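Local coordinates for protein putative phytoene/squalene synthase YisP (Bacillus subtilis subsp. subtilis, PDB 3WE9) that hydrolyses farnesyl diphosphate to farnesol and diphosphate and is involved in biofilm formation, at residues Q40-C51 / A132-L140. Sequence-based numbering, arbitrary orientation.
Sequences QRQASWAVLSFC and AGLMLLPIL
Ile139 of helix 118-140 fits as a knob into the hole formed by Gln40, Ala43, Ser44 and Val47 of helix 38-54; segments 40-51 and 132-140 run antiparallel (168°), their axes coming within 9.8 Å. Its CB points at the neighbouring helix and splits into two branches. CG2, anti to the backbone N, faces two oxygens, 3.5 Å from Ser44 OG and as near to Gln40 O. The other branch, extended at chi2 (173°), passes Ala43 through CG1 and brings CD1 to 3.6 Å from Ala43 CB, with Val47 CG2 also in touch. Phe94 of helix 84-94 and Leu96 cover more of this side chain. Ser44 OG donates to Gln40 O (3.1 Å) from above the carbonyl plane, while Ser44 N bonds to the same oxygen; an alanine here would probably leave Gln40 O with the backbone bond alone of these two and open a small gap beside Ile139 CG2. One turn on, Val47 CG1 reaches across to Leu136 CD2 (3.6 Å) and Met135 CB. Farther along, Cys51 SG lies 3.6 Å from Met135 SD and equally near its CE, a sulfur-rich patch flanked by Phe104. At the other end Gln40 CG packs 3.4 Å from Ile139 O; beyond it the chain bends at chi2 (84°), and a water accepts from Gln40 NE2 and donates to Ile139 O. In this all-helical phytoene/squalene synthase fold, the two helices therefore cohere mainly through interlocked methyl, methylene and sulfur groups, with the Ser44 hydroxyl spending its bond within its own helix and a water linking the pair.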
ATOM      1  N   GLN A  40      -9.948 -10.282  12.373  1.00 18.24           N
ATOM      2  CA  GLN A  40      -9.464  -9.878  11.057  1.00 18.84           C
ATOM      3  C   GLN A  40      -8.415  -8.757  11.168  1.00 18.32           C
ATOM      4  O   GLN A  40      -7.400  -8.771  10.476  1.00 18.45           O
ATOM      5  CB  GLN A  40     -10.636  -9.412  10.184  1.00 17.92           C
ATOM      6  CG  GLN A  40     -11.495 -10.541   9.610  1.00 18.02           C
ATOM      7  CD  GLN A  40     -12.574 -11.042  10.559  1.00 20.59           C
ATOM      8  OE1 GLN A  40     -12.601 -10.698  11.739  1.00 19.88           O
ATOM      9  NE2 GLN A  40     -13.472 -11.867  10.035  1.00 21.65           N
ATOM     10  N   ARG A  41      -8.675  -7.795  12.046  1.00 19.59           N
ATOM     11  CA  ARG A  41      -7.777  -6.654  12.260  1.00 20.26           C
ATOM     12  C   ARG A  41      -6.365  -7.115  12.606  1.00 22.01           C
ATOM     13  O   ARG A  41      -5.382  -6.718  11.966  1.00 19.91           O
ATOM     14  CB  ARG A  41      -8.321  -5.780  13.398  1.00 22.71           C
ATOM     15  CG  ARG A  41      -7.555  -4.484  13.657  1.00 24.43           C
ATOM     16  CD  ARG A  41      -8.068  -3.823  14.932  1.00 28.46           C
ATOM     17  NE  ARG A  41      -9.529  -3.799  14.962  1.00 31.08           N
ATOM     18  CZ  ARG A  41     -10.260  -3.883  16.072  1.00 32.30           C
ATOM     19  NH1 ARG A  41      -9.671  -3.994  17.255  1.00 33.02           N
ATOM     20  NH2 ARG A  41     -11.582  -3.875  15.996  1.00 32.04           N
ATOM     21  N   GLN A  42      -6.264  -7.956  13.628  1.00 22.27           N
ATOM     22  CA  GLN A  42      -4.967  -8.457  14.058  1.00 23.26           C
ATOM     23  C   GLN A  42      -4.286  -9.258  12.961  1.00 22.29           C
ATOM     24  O   GLN A  42      -3.070  -9.163  12.775  1.00 19.41           O
ATOM     25  CB  GLN A  42      -5.128  -9.283  15.339  1.00 24.99           C
ATOM     26  CG  GLN A  42      -5.557  -8.415  16.516  1.00 30.39           C
ATOM     27  CD  GLN A  42      -5.488  -9.127  17.850  1.00 33.06           C
ATOM     28  OE1 GLN A  42      -5.427  -8.489  18.902  1.00 36.75           O
ATOM     29  NE2 GLN A  42      -5.505 -10.451  17.817  1.00 31.65           N
ATOM     30  N   ALA A  43      -5.070 -10.032  12.218  1.00 20.84           N
ATOM     31  CA  ALA A  43      -4.524 -10.821  11.119  1.00 18.65           C
ATOM     32  C   ALA A  43      -3.910  -9.869  10.092  1.00 18.54           C
ATOM     33  O   ALA A  43      -2.837 -10.128   9.554  1.00 18.26           O
ATOM     34  CB  ALA A  43      -5.633 -11.651  10.468  1.00 20.30           C
ATOM     35  N   SER A  44      -4.600  -8.767   9.822  1.00 16.81           N
ATOM     36  CA  SER A  44      -4.105  -7.785   8.861  1.00 19.97           C
ATOM     37  C   SER A  44      -2.798  -7.171   9.355  1.00 19.49           C
ATOM     38  O   SER A  44      -1.891  -6.924   8.562  1.00 19.72           O
ATOM     39  CB  SER A  44      -5.140  -6.681   8.634  1.00 20.62           C
ATOM     40  OG  SER A  44      -6.285  -7.205   7.985  1.00 31.23           O
ATOM     41  N   TRP A  45      -2.712  -6.910  10.657  1.00 18.33           N
ATOM     42  CA  TRP A  45      -1.489  -6.347  11.220  1.00 19.68           C
ATOM     43  C   TRP A  45      -0.334  -7.299  10.929  1.00 20.59           C
ATOM     44  O   TRP A  45       0.743  -6.879  10.513  1.00 22.03           O
ATOM     45  CB  TRP A  45      -1.595  -6.177  12.736  1.00 19.26           C
ATOM     46  CG  TRP A  45      -2.601  -5.172  13.223  1.00 17.82           C
ATOM     47  CD1 TRP A  45      -3.214  -4.188  12.501  1.00 18.37           C
ATOM     48  CD2 TRP A  45      -3.078  -5.046  14.563  1.00 19.62           C
ATOM     49  NE1 TRP A  45      -4.050  -3.455  13.313  1.00 20.29           N
ATOM     50  CE2 TRP A  45      -3.983  -3.961  14.587  1.00 20.40           C
ATOM     51  CE3 TRP A  45      -2.826  -5.744  15.752  1.00 19.92           C
ATOM     52  CZ2 TRP A  45      -4.640  -3.558  15.758  1.00 23.69           C
ATOM     53  CZ3 TRP A  45      -3.479  -5.346  16.915  1.00 23.91           C
ATOM     54  CH2 TRP A  45      -4.377  -4.260  16.907  1.00 24.10           C
ATOM     55  N   ALA A  46      -0.569  -8.588  11.156  1.00 21.54           N
ATOM     56  CA  ALA A  46       0.451  -9.607  10.929  1.00 22.53           C
ATOM     57  C   ALA A  46       0.924  -9.599   9.482  1.00 24.05           C
ATOM     58  O   ALA A  46       2.129  -9.626   9.210  1.00 25.21           O
ATOM     59  CB  ALA A  46      -0.101 -10.999  11.299  1.00 22.59           C
ATOM     60  N   VAL A  47      -0.027  -9.568   8.554  1.00 23.88           N
ATOM     61  CA  VAL A  47       0.299  -9.562   7.131  1.00 24.78           C
ATOM     62  C   VAL A  47       1.127  -8.341   6.737  1.00 25.63           C
ATOM     63  O   VAL A  47       2.158  -8.473   6.075  1.00 25.88           O
ATOM     64  CB  VAL A  47      -0.981  -9.610   6.264  1.00 24.28           C
ATOM     65  CG1 VAL A  47      -0.635  -9.357   4.796  1.00 24.71           C
ATOM     66  CG2 VAL A  47      -1.657 -10.969   6.422  1.00 24.13           C
ATOM     67  N   LEU A  48       0.687  -7.156   7.146  1.00 25.70           N
ATOM     68  CA  LEU A  48       1.421  -5.941   6.807  1.00 27.57           C
ATOM     69  C   LEU A  48       2.745  -5.820   7.564  1.00 27.40           C
ATOM     70  O   LEU A  48       3.698  -5.227   7.058  1.00 28.17           O
ATOM     71  CB  LEU A  48       0.552  -4.703   7.049  1.00 27.64           C
ATOM     72  CG  LEU A  48      -0.690  -4.590   6.155  1.00 28.23           C
ATOM     73  CD1 LEU A  48      -1.303  -3.206   6.318  1.00 29.68           C
ATOM     74  CD2 LEU A  48      -0.312  -4.828   4.700  1.00 30.88           C
ATOM     75  N   SER A  49       2.805  -6.367   8.775  1.00 27.84           N
ATOM     76  CA  SER A  49       4.047  -6.336   9.545  1.00 28.93           C
ATOM     77  C   SER A  49       5.063  -7.163   8.763  1.00 29.07           C
ATOM     78  O   SER A  49       6.231  -6.779   8.635  1.00 28.42           O
ATOM     79  CB  SER A  49       3.845  -6.940  10.938  1.00 29.53           C
ATOM     80  OG  SER A  49       3.101  -6.068  11.770  1.00 32.56           O
ATOM     81  N   PHE A  50       4.601  -8.300   8.243  1.00 27.93           N
ATOM     82  CA  PHE A  50       5.433  -9.185   7.442  1.00 30.42           C
ATOM     83  C   PHE A  50       5.986  -8.398   6.257  1.00 31.88           C
ATOM     84  O   PHE A  50       7.180  -8.448   5.967  1.00 31.35           O
ATOM     85  CB  PHE A  50       4.610 -10.367   6.919  1.00 31.90           C
ATOM     86  CG  PHE A  50       5.268 -11.107   5.789  1.00 33.71           C
ATOM     87  CD1 PHE A  50       6.276 -12.035   6.036  1.00 36.51           C
ATOM     88  CD2 PHE A  50       4.902 -10.847   4.469  1.00 35.32           C
ATOM     89  CE1 PHE A  50       6.911 -12.694   4.984  1.00 37.35           C
ATOM     90  CE2 PHE A  50       5.529 -11.496   3.411  1.00 35.38           C
ATOM     91  CZ  PHE A  50       6.537 -12.422   3.669  1.00 37.44           C
ATOM     92  N   CYS A  51       5.102  -7.676   5.575  1.00 31.00           N
ATOM     93  CA  CYS A  51       5.495  -6.870   4.425  1.00 32.16           C
ATOM     94  C   CYS A  51       6.564  -5.846   4.806  1.00 33.37           C
ATOM     95  O   CYS A  51       7.600  -5.747   4.143  1.00 32.72           O
ATOM     96  CB  CYS A  51       4.271  -6.162   3.834  1.00 29.75           C
ATOM     97  SG  CYS A  51       3.112  -7.276   2.980  1.00 28.89           S
ATOM     98  N   ALA A 132       0.325  -7.777  -1.785  1.00 20.96           N
ATOM     99  CA  ALA A 132      -0.170  -7.527  -0.434  1.00 20.50           C
ATOM    100  C   ALA A 132      -1.698  -7.563  -0.455  1.00 19.71           C
ATOM    101  O   ALA A 132      -2.336  -8.065   0.474  1.00 18.88           O
ATOM    102  CB  ALA A 132       0.327  -6.172   0.068  1.00 21.76           C
ATOM    103  N   GLY A 133      -2.280  -7.028  -1.523  1.00 19.49           N
ATOM    104  CA  GLY A 133      -3.725  -7.029  -1.645  1.00 21.08           C
ATOM    105  C   GLY A 133      -4.248  -8.453  -1.679  1.00 22.48           C
ATOM    106  O   GLY A 133      -5.267  -8.772  -1.065  1.00 20.07           O
ATOM    107  N   LEU A 134      -3.553  -9.323  -2.407  1.00 22.58           N
ATOM    108  CA  LEU A 134      -3.963 -10.719  -2.494  1.00 23.18           C
ATOM    109  C   LEU A 134      -3.740 -11.401  -1.141  1.00 22.17           C
ATOM    110  O   LEU A 134      -4.523 -12.251  -0.734  1.00 21.76           O
ATOM    111  CB  LEU A 134      -3.174 -11.443  -3.590  1.00 26.05           C
ATOM    112  CG  LEU A 134      -3.702 -12.826  -3.988  1.00 31.74           C
ATOM    113  CD1 LEU A 134      -5.162 -12.715  -4.429  1.00 29.97           C
ATOM    114  CD2 LEU A 134      -2.842 -13.394  -5.122  1.00 33.11           C
ATOM    115  N   MET A 135      -2.669 -11.030  -0.445  1.00 20.95           N
ATOM    116  CA  MET A 135      -2.385 -11.604   0.872  1.00 20.95           C
ATOM    117  C   MET A 135      -3.583 -11.384   1.796  1.00 20.36           C
ATOM    118  O   MET A 135      -3.998 -12.279   2.530  1.00 19.17           O
ATOM    119  CB  MET A 135      -1.188 -10.919   1.522  1.00 20.35           C
ATOM    120  CG  MET A 135       0.165 -11.152   0.887  1.00 23.07           C
ATOM    121  SD  MET A 135       1.371 -10.132   1.754  1.00 24.18           S
ATOM    122  CE  MET A 135       2.544  -9.766   0.403  1.00 26.25           C
ATOM    123  N   LEU A 136      -4.119 -10.167   1.748  1.00 18.72           N
ATOM    124  CA  LEU A 136      -5.240  -9.761   2.587  1.00 19.42           C
ATOM    125  C   LEU A 136      -6.630 -10.216   2.171  1.00 18.34           C
ATOM    126  O   LEU A 136      -7.547 -10.198   2.988  1.00 19.41           O
ATOM    127  CB  LEU A 136      -5.260  -8.235   2.701  1.00 16.78           C
ATOM    128  CG  LEU A 136      -4.048  -7.558   3.349  1.00 17.03           C
ATOM    129  CD1 LEU A 136      -4.191  -6.049   3.206  1.00 16.58           C
ATOM    130  CD2 LEU A 136      -3.940  -7.955   4.820  1.00 19.28           C
ATOM    131  N   LEU A 137      -6.794 -10.605   0.911  1.00 17.75           N
ATOM    132  CA  LEU A 137      -8.108 -11.006   0.402  1.00 20.64           C
ATOM    133  C   LEU A 137      -8.923 -11.937   1.302  1.00 19.83           C
ATOM    134  O   LEU A 137     -10.088 -11.659   1.594  1.00 20.33           O
ATOM    135  CB  LEU A 137      -7.971 -11.630  -0.994  1.00 20.45           C
ATOM    136  CG  LEU A 137      -9.279 -11.987  -1.711  1.00 22.99           C
ATOM    137  CD1 LEU A 137     -10.153 -10.748  -1.845  1.00 21.05           C
ATOM    138  CD2 LEU A 137      -8.969 -12.573  -3.083  1.00 24.47           C
ATOM    139  N   PRO A 138      -8.328 -13.055   1.747  1.00 21.93           N
ATOM    140  CA  PRO A 138      -9.061 -13.992   2.611  1.00 22.36           C
ATOM    141  C   PRO A 138      -9.506 -13.378   3.938  1.00 22.10           C
ATOM    142  O   PRO A 138     -10.445 -13.860   4.575  1.00 20.98           O
ATOM    143  CB  PRO A 138      -8.065 -15.132   2.811  1.00 22.87           C
ATOM    144  CG  PRO A 138      -7.234 -15.082   1.564  1.00 23.00           C
ATOM    145  CD  PRO A 138      -7.009 -13.605   1.390  1.00 21.74           C
ATOM    146  N   ILE A 139      -8.827 -12.316   4.351  1.00 18.64           N
ATOM    147  CA  ILE A 139      -9.162 -11.633   5.592  1.00 18.23           C
ATOM    148  C   ILE A 139     -10.318 -10.654   5.357  1.00 18.90           C
ATOM    149  O   ILE A 139     -11.203 -10.500   6.199  1.00 18.90           O
ATOM    150  CB  ILE A 139      -7.929 -10.870   6.136  1.00 18.24           C
ATOM    151  CG1 ILE A 139      -6.824 -11.872   6.500  1.00 16.78           C
ATOM    152  CG2 ILE A 139      -8.321 -10.022   7.343  1.00 18.50           C
ATOM    153  CD1 ILE A 139      -5.495 -11.237   6.897  1.00 17.44           C
ATOM    154  N   LEU A 140     -10.312 -10.011   4.195  1.00 18.09           N
ATOM    155  CA  LEU A 140     -11.340  -9.036   3.847  1.00 18.19           C
ATOM    156  C   LEU A 140     -12.675  -9.675   3.464  1.00 20.96           C
ATOM    157  O   LEU A 140     -13.731  -9.064   3.628  1.00 21.77           O
ATOM    158  CB  LEU A 140     -10.847  -8.159   2.689  1.00 17.77           C
ATOM    159  CG  LEU A 140      -9.511  -7.460   2.955  1.00 18.78           C
ATOM    160  CD1 LEU A 140      -9.031  -6.726   1.692  1.00 20.46           C
ATOM    161  CD2 LEU A 140      -9.679  -6.492   4.118  1.00 20.95           C
TER
HETATM  162  O   HOH W   1     -13.035 -12.756   7.058  1.00 25.68           O